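Local coordinates for protein GDP-L-fucose synthase (Campylobacter jejuni subsp. jejuni serotype O:2, PDB 7M13) that uses NADPH to make GDP-D-glycero-L-gluco-heptose, a precursor for the capsular polysaccharide, at residues V77-R80 with A81-I84; I95-S98 with F99-V103; L194-L197 with L198-G201; A254-T257 with M258-D262. All coordinates share one frame; numbering follows the deposited sequence.

Interaction 1 (V77-R80 with A81-I84); sequences VAQR and ADFI
Gln79 grips the first turn of helix 80-100 twice, once by its side chain and once by its backbone. Its amide NE2 donates to Asp82 OD2 over 2.9 Å, and its carbonyl O takes the N-H of Phe83 at 3.0 Å. The residue is the centre of an inverse gamma turn, through which the loop of this Rossmann-type domain swings into the helix. The carboxylate oxygen lies almost in the plane of the Gln79 amide, whereas the two flat groups are turned 79° against each other; OD2 accepts this N-H on its anti lone pair, facing away from OD1. Both carboxylate oxygens also reach the second subunit, OD1 to Tyr158 OH and OD2 to Gln157 NE2, which ties this helix start to the dimer interface. Phe83 holds its ring back over the turn, with CG beside its backbone N (chi1 -66°). One face of the ring receives Gln79 CB as a CH-pi contact, 4.2 Å from the centroid. On that same face Gln79 O hangs over the rim, 3.2 Å above the ring plane. Elsewhere the ring packs on Leu70 and Phe140, four residues before Lys144, probably the position of the catalytic tyrosine in related reductases. Arg80 runs extended to Tyr135, where its NH1 bonds the carbonyl O and its guanidinium makes a cation-pi contact. Ile84 lays CG2 on Arg80 O at 3.7 Å.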
loop_
_atom_site.group_PDB
_atom_site.type_symbol
_atom_site.label_atom_id
_atom_site.label_comp_id
_atom_site.label_asym_id
_atom_site.label_seq_id
_atom_site.Cartn_x
_atom_site.Cartn_y
_atom_site.Cartn_z
ATOM N N VAL B 77 14.613 6.237 -12.068
ATOM C CA VAL B 77 13.839 4.970 -11.946
ATOM C C VAL B 77 14.565 4.013 -10.994
ATOM O O VAL B 77 13.890 3.178 -10.404
ATOM C CB VAL B 77 13.542 4.321 -13.316
ATOM C CG1 VAL B 77 14.777 3.686 -13.933
ATOM C CG2 VAL B 77 12.414 3.303 -13.225
ATOM N N ALA B 78 15.873 4.165 -10.760
ATOM C CA ALA B 78 16.614 3.292 -9.811
ATOM C C ALA B 78 16.129 3.458 -8.362
ATOM O O ALA B 78 16.417 2.554 -7.541
ATOM C CB ALA B 78 18.100 3.565 -9.903
ATOM N N GLN B 79 15.494 4.582 -8.029
ATOM C CA GLN B 79 15.093 4.932 -6.642
ATOM C C GLN B 79 13.823 4.156 -6.234
ATOM O O GLN B 79 12.927 4.733 -5.604
ATOM C CB GLN B 79 14.918 6.440 -6.526
ATOM C CG GLN B 79 16.228 7.219 -6.641
ATOM C CD GLN B 79 16.079 8.681 -6.303
ATOM O OE1 GLN B 79 16.276 9.539 -7.171
ATOM N NE2 GLN B 79 15.722 8.998 -5.057
ATOM N N ARG B 80 13.811 2.847 -6.458
ATOM C CA ARG B 80 12.595 2.020 -6.312
ATOM C C ARG B 80 12.129 2.016 -4.855
ATOM O O ARG B 80 10.926 2.070 -4.586
ATOM C CB ARG B 80 12.917 0.592 -6.744
ATOM C CG ARG B 80 11.704 -0.244 -7.062
ATOM C CD ARG B 80 12.145 -1.516 -7.782
ATOM N NE ARG B 80 11.052 -2.338 -8.273
ATOM C CZ ARG B 80 10.402 -2.119 -9.399
ATOM N NH1 ARG B 80 10.707 -1.084 -10.150
ATOM N NH2 ARG B 80 9.467 -2.951 -9.774
ATOM N N ALA B 81 13.022 1.913 -3.885
ATOM C CA ALA B 81 12.646 1.937 -2.451
ATOM C C ALA B 81 12.172 3.334 -2.072
ATOM O O ALA B 81 11.200 3.463 -1.318
ATOM C CB ALA B 81 13.832 1.561 -1.583
ATOM N N ASP B 82 12.884 4.378 -2.491
ATOM C CA ASP B 82 12.545 5.756 -2.113
ATOM C C ASP B 82 11.129 6.068 -2.586
ATOM O O ASP B 82 10.411 6.752 -1.856
ATOM C CB ASP B 82 13.588 6.731 -2.644
ATOM C CG ASP B 82 15.024 6.446 -2.248
ATOM O OD1 ASP B 82 15.239 5.735 -1.221
ATOM O OD2 ASP B 82 15.937 6.943 -2.997
ATOM N N PHE B 83 10.752 5.615 -3.771
ATOM C CA PHE B 83 9.425 5.967 -4.318
ATOM C C PHE B 83 8.321 5.495 -3.376
ATOM O O PHE B 83 7.268 6.150 -3.257
ATOM C CB PHE B 83 9.160 5.362 -5.691
ATOM C CG PHE B 83 10.047 5.898 -6.765
ATOM C CD1 PHE B 83 10.522 5.032 -7.707
ATOM C CD2 PHE B 83 10.373 7.234 -6.837
ATOM C CE1 PHE B 83 11.360 5.480 -8.707
ATOM C CE2 PHE B 83 11.234 7.678 -7.833
ATOM C CZ PHE B 83 11.698 6.801 -8.764
ATOM N N ILE B 84 8.488 4.306 -2.816
ATOM C CA ILE B 84 7.417 3.755 -1.959
ATOM C C ILE B 84 7.600 4.296 -0.540
ATOM O O ILE B 84 6.619 4.815 0.033
ATOM C CB ILE B 84 7.277 2.225 -2.045
ATOM C CG1 ILE B 84 6.133 1.763 -1.125
ATOM C CG2 ILE B 84 8.562 1.447 -1.791
ATOM C CD1 ILE B 84 5.631 0.397 -1.427
#

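Interaction 2 (I95-S98 with F99-V103); sequences IHNS and FLNNV
Ile95 O takes the N-H of Phe99 at 3.1 Å, a regular helical bond, while its side chain packs on Phe162 and Met150. His96 follows, its carbonyl bonded to Leu100 N. Its imidazole leaves with CG opposite the backbone N (chi1 -178°) and runs beside the next turn, so that NE2 comes to 3.4 Å from Leu100 CD1. The Phe99 ring is a looser neighbour, its plane inclined at 47° to the imidazole and CD2 lying 4.1 Å from His96 CE1. His96 ND1 is hydrogen-bonded to Tyr154 OH, and the imidazole stacks on the ring of Tyr85 of the second subunit. At Asn97 the helix begins to end: its carbonyl O accepts a straight bond from Asn101 ND2 (2.9 Å, 168°), in the plane of that amide, and a weak one from Asn101 N. A water spans the two side chains, donating to Asn97 OD1 and accepting from Asn101 ND2; Asn97 ND2 is spent on Asn93 O and Asn101 OD1 on Lys60 NZ. The ending is a Schellman motif, Asn102 N to Phe99 O and Val103 N to Ser98 O, with Asn102, of positive phi, as its C-prime residue; it turns helix 80-100 towards strand 105-111 within a beta-alpha-beta unit of the Rossmann fold. Ser98 O is gripped from opposite faces of its plane, by Val103 N at 3.0 Å and by Asn101 N, well above that plane at 3.3 Å. Ser98 CB meets Val103 CG2 at 3.6 Å, and both residues lean on Val64 of strand 63-66.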
loop_
_atom_site.group_PDB
_atom_site.type_symbol
_atom_site.label_atom_id
_atom_site.label_comp_id
_atom_site.label_asym_id
_atom_site.label_seq_id
_atom_site.Cartn_x
_atom_site.Cartn_y
_atom_site.Cartn_z
ATOM N N ILE B 95 -2.059 12.835 5.928
ATOM C CA ILE B 95 -3.464 12.393 6.020
ATOM C C ILE B 95 -3.807 12.137 7.497
ATOM O O ILE B 95 -4.838 12.607 7.994
ATOM C CB ILE B 95 -3.738 11.178 5.131
ATOM C CG1 ILE B 95 -3.623 11.553 3.659
ATOM C CG2 ILE B 95 -5.107 10.608 5.460
ATOM C CD1 ILE B 95 -3.533 10.359 2.733
ATOM N N HIS B 96 -2.967 11.395 8.222
ATOM C CA HIS B 96 -3.295 11.059 9.620
ATOM C C HIS B 96 -3.304 12.335 10.478
ATOM O O HIS B 96 -4.209 12.458 11.318
ATOM C CB HIS B 96 -2.328 10.014 10.185
ATOM C CG HIS B 96 -2.681 9.632 11.565
ATOM N ND1 HIS B 96 -3.780 8.871 11.794
ATOM C CD2 HIS B 96 -2.119 9.905 12.766
ATOM C CE1 HIS B 96 -3.893 8.667 13.104
ATOM N NE2 HIS B 96 -2.890 9.279 13.718
ATOM N N ASN B 97 -2.308 13.208 10.322
ATOM C CA ASN B 97 -2.246 14.437 11.157
ATOM C C ASN B 97 -3.338 15.423 10.753
ATOM O O ASN B 97 -3.829 16.130 11.622
ATOM C CB ASN B 97 -0.844 15.025 11.224
ATOM C CG ASN B 97 0.013 14.123 12.086
ATOM O OD1 ASN B 97 -0.171 14.107 13.316
ATOM N ND2 ASN B 97 0.802 13.251 11.465
ATOM N N SER B 98 -3.879 15.334 9.541
ATOM C CA SER B 98 -5.071 16.125 9.145
ATOM C C SER B 98 -6.265 15.620 9.949
ATOM O O SER B 98 -6.981 16.424 10.527
ATOM C CB SER B 98 -5.337 16.027 7.663
ATOM O OG SER B 98 -4.355 16.691 6.908
ATOM N N PHE B 99 -6.467 14.311 9.991
ATOM C CA PHE B 99 -7.538 13.689 10.790
ATOM C C PHE B 99 -7.366 14.095 12.262
ATOM O O PHE B 99 -8.391 14.468 12.904
ATOM C CB PHE B 99 -7.529 12.163 10.607
ATOM C CG PHE B 99 -8.185 11.425 11.740
ATOM C CD1 PHE B 99 -9.555 11.446 11.910
ATOM C CD2 PHE B 99 -7.389 10.756 12.658
ATOM C CE1 PHE B 99 -10.146 10.787 12.973
ATOM C CE2 PHE B 99 -7.979 10.071 13.703
ATOM C CZ PHE B 99 -9.342 10.098 13.860
ATOM N N LEU B 100 -6.152 13.992 12.815
ATOM C CA LEU B 100 -5.975 14.193 14.270
ATOM C C LEU B 100 -6.306 15.642 14.632
ATOM O O LEU B 100 -6.673 15.898 15.814
ATOM C CB LEU B 100 -4.542 13.865 14.691
ATOM C CG LEU B 100 -4.181 12.398 14.845
ATOM C CD1 LEU B 100 -2.723 12.268 15.271
ATOM C CD2 LEU B 100 -5.111 11.715 15.855
ATOM N N ASN B 101 -6.138 16.564 13.698
ATOM C CA ASN B 101 -6.250 18.028 13.950
ATOM C C ASN B 101 -7.492 18.599 13.264
ATOM O O ASN B 101 -7.590 19.827 13.133
ATOM C CB ASN B 101 -4.959 18.731 13.568
ATOM C CG ASN B 101 -3.830 18.377 14.512
ATOM O OD1 ASN B 101 -3.694 18.930 15.622
ATOM N ND2 ASN B 101 -3.069 17.363 14.150
ATOM N N ASN B 102 -8.461 17.757 12.915
ATOM C CA ASN B 102 -9.837 18.168 12.554
ATOM C C ASN B 102 -9.835 19.030 11.298
ATOM O O ASN B 102 -10.611 19.981 11.163
ATOM C CB ASN B 102 -10.514 18.841 13.757
ATOM C CG ASN B 102 -10.547 17.875 14.921
ATOM O OD1 ASN B 102 -11.212 16.846 14.835
ATOM N ND2 ASN B 102 -9.758 18.138 15.950
ATOM N N VAL B 103 -8.925 18.754 10.367
ATOM C CA VAL B 103 -8.985 19.334 9.005
ATOM C C VAL B 103 -10.385 19.058 8.451
ATOM O O VAL B 103 -10.931 17.963 8.640
ATOM C CB VAL B 103 -7.883 18.730 8.127
ATOM C CG1 VAL B 103 -8.223 18.906 6.645
ATOM C CG2 VAL B 103 -6.527 19.301 8.484
HETATM O O HOH W 1 -0.563 16.390 15.109
#

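Interaction 3 (L194-L197 with L198-G201); sequences LAKL and LSEG
Lys196 and Glu200 touch across the last turn of helix 184-199, their side chains running obliquely, in a local contact on the periphery of the chain where backbone bonds do most of the holding. Leu198 N binds Leu194 O at 2.9 Å, and Ser199 N binds Ala195 O at 3.0 Å. Lys196 O accepts Glu200 N at 2.8 Å, the donor lying almost in line with the carbonyl. The same oxygen is approached by Ser199 OG, but the spacing is implausibly short and the serine has two conformers, so that bond is doubtful. The helix ends in a Schellman motif: Gly201 adopts positive phi (68°), a backbone readily reached by glycine, and its N-H returns to Leu198 O at 3.0 Å. Between the side chains the touch is chiefly of carboxylate against methylene, Glu200 OE2 resting 3.6 Å from Lys196 CG. The lysine chain then bends at its third torsion (75°), and Lys196 NZ stays 4.9 Å from Glu200 OE2, too far for a salt bridge; it is bound instead by Val298 O and Tyr343 OH. The carboxylate probably adds only a modest attraction for the ammonium. Leu197 and Leu198 pack on Ile206 of helix 203-210, Leu194 and Leu198 on Leu222 of helix 215-224. Leu198 CG also lies 3.5 Å from Leu194 O, alongside the hydrogen bond its own N makes to that oxygen.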
loop_
_atom_site.group_PDB
_atom_site.type_symbol
_atom_site.label_atom_id
_atom_site.label_comp_id
_atom_site.label_asym_id
_atom_site.label_seq_id
_atom_site.Cartn_x
_atom_site.Cartn_y
_atom_site.Cartn_z
ATOM N N LEU B 194 15.039 25.469 -28.097
ATOM C CA LEU B 194 16.511 25.394 -28.286
ATOM C C LEU B 194 16.835 25.074 -29.751
ATOM O O LEU B 194 17.826 25.629 -30.256
ATOM C CB LEU B 194 17.113 24.341 -27.357
ATOM C CG LEU B 194 16.965 24.618 -25.863
ATOM C CD1 LEU B 194 17.775 23.615 -25.067
ATOM C CD2 LEU B 194 17.377 26.042 -25.524
ATOM N N ALA B 195 16.039 24.229 -30.414
ATOM C CA ALA B 195 16.166 23.943 -31.861
ATOM C C ALA B 195 16.059 25.258 -32.637
ATOM O O ALA B 195 16.840 25.457 -33.593
ATOM C CB ALA B 195 15.111 22.962 -32.316
ATOM N N LYS B 196 15.104 26.109 -32.258
ATOM C CA LYS B 196 14.878 27.435 -32.890
ATOM C C LYS B 196 16.094 28.320 -32.615
ATOM O O LYS B 196 16.606 28.937 -33.576
ATOM C CB LYS B 196 13.594 28.091 -32.380
ATOM C CG LYS B 196 13.239 29.401 -33.072
ATOM C CD LYS B 196 11.887 29.960 -32.699
ATOM C CE LYS B 196 11.873 30.577 -31.316
ATOM N NZ LYS B 196 10.614 31.317 -31.067
ATOM N N LEU B 197 16.536 28.404 -31.353
ATOM C CA LEU B 197 17.731 29.218 -31.005
ATOM C C LEU B 197 18.904 28.771 -31.884
ATOM O O LEU B 197 19.603 29.652 -32.408
ATOM C CB LEU B 197 18.078 29.080 -29.518
ATOM C CG LEU B 197 17.086 29.706 -28.534
ATOM C CD1 LEU B 197 17.648 29.667 -27.122
ATOM C CD2 LEU B 197 16.705 31.129 -28.908
ATOM N N LEU B 198 19.109 27.466 -32.063
ATOM C CA LEU B 198 20.207 26.940 -32.917
ATOM C C LEU B 198 20.004 27.399 -34.362
ATOM O O LEU B 198 21.007 27.807 -34.986
ATOM C CB LEU B 198 20.285 25.413 -32.850
ATOM C CG LEU B 198 20.953 24.806 -31.614
ATOM C CD1 LEU B 198 20.844 23.286 -31.642
ATOM C CD2 LEU B 198 22.417 25.213 -31.524
ATOM N N SER B 199 18.766 27.347 -34.858
ATOM C CA SER B 199 18.386 27.743 -36.244
ATOM C C SER B 199 18.652 29.238 -36.470
ATOM O O SER B 199 19.038 29.600 -37.606
ATOM C CB SER B 199 16.945 27.416 -36.517
ATOM O OG SER B 199 16.095 28.358 -35.877
ATOM N N GLU B 200 18.428 30.070 -35.445
ATOM C CA GLU B 200 18.657 31.544 -35.511
ATOM C C GLU B 200 20.124 31.860 -35.157
ATOM O O GLU B 200 20.474 33.055 -35.141
ATOM C CB GLU B 200 17.695 32.305 -34.590
ATOM C CG GLU B 200 16.221 32.034 -34.880
ATOM C CD GLU B 200 15.224 32.493 -33.821
ATOM O OE1 GLU B 200 15.601 32.605 -32.633
ATOM O OE2 GLU B 200 14.051 32.731 -34.188
ATOM N N GLY B 201 20.949 30.836 -34.891
ATOM C CA GLY B 201 22.396 30.970 -34.619
ATOM C C GLY B 201 22.671 31.672 -33.302
ATOM O O GLY B 201 23.786 32.166 -33.119
#

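Interaction 4 (A254-T257 with M258-D262); sequences AIYT and MQNID
Tyr256 and Asn260 meet over a ring face as the final turn of helix 247-260 gives way to loop. The helix lies on the Rossmann-type sheet, Ala254 and Met258 packing on Phe65 of strand 63-66 and Thr257 on Leu165 of strand 162-171. Met258 N and Gln259 N continue the helical hydrogen bonds to Ala254 O and Ile255 O. Asn260 ND2 donates to Tyr256 O over 3.1 Å, in the carbonyl plane and on a lone pair. Thr257 O takes two backbone donors from the same face of its plane, Ile261 N at 2.9 Å and, from well above, Asn260 N at 3.3 Å. Asn260 has CG beside its backbone N (chi1 -67°), which lays the amide over the phenol at 27° to it; ND2 stands 3.2 Å above the ring plane, towards the rim. Asn260 CB adds a CH-pi contact to the Tyr256 ring, while the tyrosine hydroxyl is held elsewhere by Leu327 O. Ile261 CD1 makes an apolar contact at the ring edge, 3.9 Å from Tyr256 CE2. The same methyl also nears Thr257 OG1, a hydroxyl bonded to Val253 O. Lys105 of strand 105-111 sends NZ to Thr257 O, Met258 O and Ile261 O, and bridges to Asp262 OD1. Carbonyls gathered at this helix end thus face a cation, whose charge is probably stabilised both by them and by the carboxylate, tying the helix end to the sheet.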
loop_
_atom_site.group_PDB
_atom_site.type_symbol
_atom_site.label_atom_id
_atom_site.label_comp_id
_atom_site.label_asym_id
_atom_site.label_seq_id
_atom_site.Cartn_x
_atom_site.Cartn_y
_atom_site.Cartn_z
ATOM N N ALA B 254 -9.447 20.912 -8.453
ATOM C CA ALA B 254 -9.121 20.737 -7.022
ATOM C C ALA B 254 -9.954 21.682 -6.169
ATOM O O ALA B 254 -10.548 21.256 -5.150
ATOM C CB ALA B 254 -7.638 20.909 -6.815
ATOM N N ILE B 255 -10.098 22.938 -6.610
ATOM C CA ILE B 255 -10.921 23.902 -5.841
ATOM C C ILE B 255 -12.402 23.536 -5.987
ATOM O O ILE B 255 -13.187 23.579 -5.021
ATOM C CB ILE B 255 -10.624 25.343 -6.273
ATOM C CG1 ILE B 255 -9.182 25.715 -5.928
ATOM C CG2 ILE B 255 -11.646 26.251 -5.611
ATOM C CD1 ILE B 255 -8.673 26.943 -6.635
ATOM N N TYR B 256 -12.834 23.121 -7.175
ATOM C CA TYR B 256 -14.227 22.676 -7.357
ATOM C C TYR B 256 -14.558 21.507 -6.420
ATOM O O TYR B 256 -15.648 21.432 -5.838
ATOM C CB TYR B 256 -14.466 22.266 -8.810
ATOM C CG TYR B 256 -15.863 21.800 -9.062
ATOM C CD1 TYR B 256 -16.842 22.714 -9.401
ATOM C CD2 TYR B 256 -16.216 20.460 -8.960
ATOM C CE1 TYR B 256 -18.147 22.299 -9.604
ATOM C CE2 TYR B 256 -17.517 20.041 -9.144
ATOM C CZ TYR B 256 -18.483 20.972 -9.470
ATOM O OH TYR B 256 -19.785 20.583 -9.681
ATOM N N THR B 257 -13.626 20.566 -6.309
ATOM C CA THR B 257 -13.780 19.411 -5.402
ATOM C C THR B 257 -13.968 19.927 -3.988
ATOM O O THR B 257 -14.891 19.499 -3.327
ATOM C CB THR B 257 -12.562 18.471 -5.483
ATOM O OG1 THR B 257 -12.435 17.965 -6.816
ATOM C CG2 THR B 257 -12.797 17.219 -4.653
ATOM N N MET B 258 -13.077 20.793 -3.506
ATOM C CA MET B 258 -13.231 21.319 -2.134
ATOM C C MET B 258 -14.626 21.919 -1.967
ATOM O O MET B 258 -15.258 21.712 -0.926
ATOM C CB MET B 258 -12.213 22.431 -1.849
ATOM C CG MET B 258 -10.852 21.946 -1.628
ATOM S SD MET B 258 -10.759 20.797 -0.192
ATOM C CE MET B 258 -8.994 20.863 0.083
ATOM N N GLN B 259 -15.095 22.668 -2.964
ATOM C CA GLN B 259 -16.313 23.466 -2.767
ATOM C C GLN B 259 -17.565 22.639 -3.002
ATOM O O GLN B 259 -18.649 23.114 -2.603
ATOM C CB GLN B 259 -16.323 24.692 -3.683
ATOM C CG GLN B 259 -15.204 25.659 -3.436
ATOM C CD GLN B 259 -15.178 26.169 -2.020
ATOM O OE1 GLN B 259 -14.870 25.435 -1.090
ATOM N NE2 GLN B 259 -15.419 27.459 -1.851
ATOM N N ASN B 260 -17.483 21.483 -3.672
ATOM C CA ASN B 260 -18.713 20.841 -4.216
ATOM C C ASN B 260 -18.764 19.327 -3.993
ATOM O O ASN B 260 -19.882 18.782 -4.039
ATOM C CB ASN B 260 -18.870 21.093 -5.717
ATOM C CG ASN B 260 -19.127 22.556 -5.996
ATOM O OD1 ASN B 260 -20.221 23.054 -5.736
ATOM N ND2 ASN B 260 -18.095 23.266 -6.409
ATOM N N ILE B 261 -17.636 18.633 -3.867
ATOM C CA ILE B 261 -17.630 17.144 -3.910
ATOM C C ILE B 261 -17.230 16.644 -2.532
ATOM O O ILE B 261 -16.081 16.827 -2.117
ATOM C CB ILE B 261 -16.701 16.613 -5.005
ATOM C CG1 ILE B 261 -17.119 17.102 -6.387
ATOM C CG2 ILE B 261 -16.682 15.087 -4.928
ATOM C CD1 ILE B 261 -16.127 16.772 -7.455
ATOM N N ASP B 262 -18.182 16.028 -1.848
ATOM C CA ASP B 262 -17.989 15.432 -0.522
ATOM C C ASP B 262 -18.023 13.908 -0.660
ATOM O O ASP B 262 -18.520 13.379 -1.653
ATOM C CB ASP B 262 -19.034 15.987 0.441
ATOM C CG ASP B 262 -18.907 17.501 0.629
ATOM O OD1 ASP B 262 -17.767 17.994 0.859
ATOM O OD2 ASP B 262 -19.947 18.204 0.538
#

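The contacts follow one another along the chain without overlap. Interactions 1 and 2 mark the beginning and end of helix 80-100, their centres about 27 Å apart, so one helix runs from the dimer interface, beside Phe140 at the probable position of the tyrosine of related enzymes, to the turn into strand 105-111 of the Rossmann sheet. Interaction 4 ends helix 247-260; it lies about 18 Å from interaction 2 between centres, and strands 63-66 and 162-171 pack against both. Interaction 3 stands apart, about 51 Å from interaction 2 between centres and across the chain's centre, at the end of helix 184-199 among helices 203-210 and 215-224, near Lys191, a predicted substrate-binding residue.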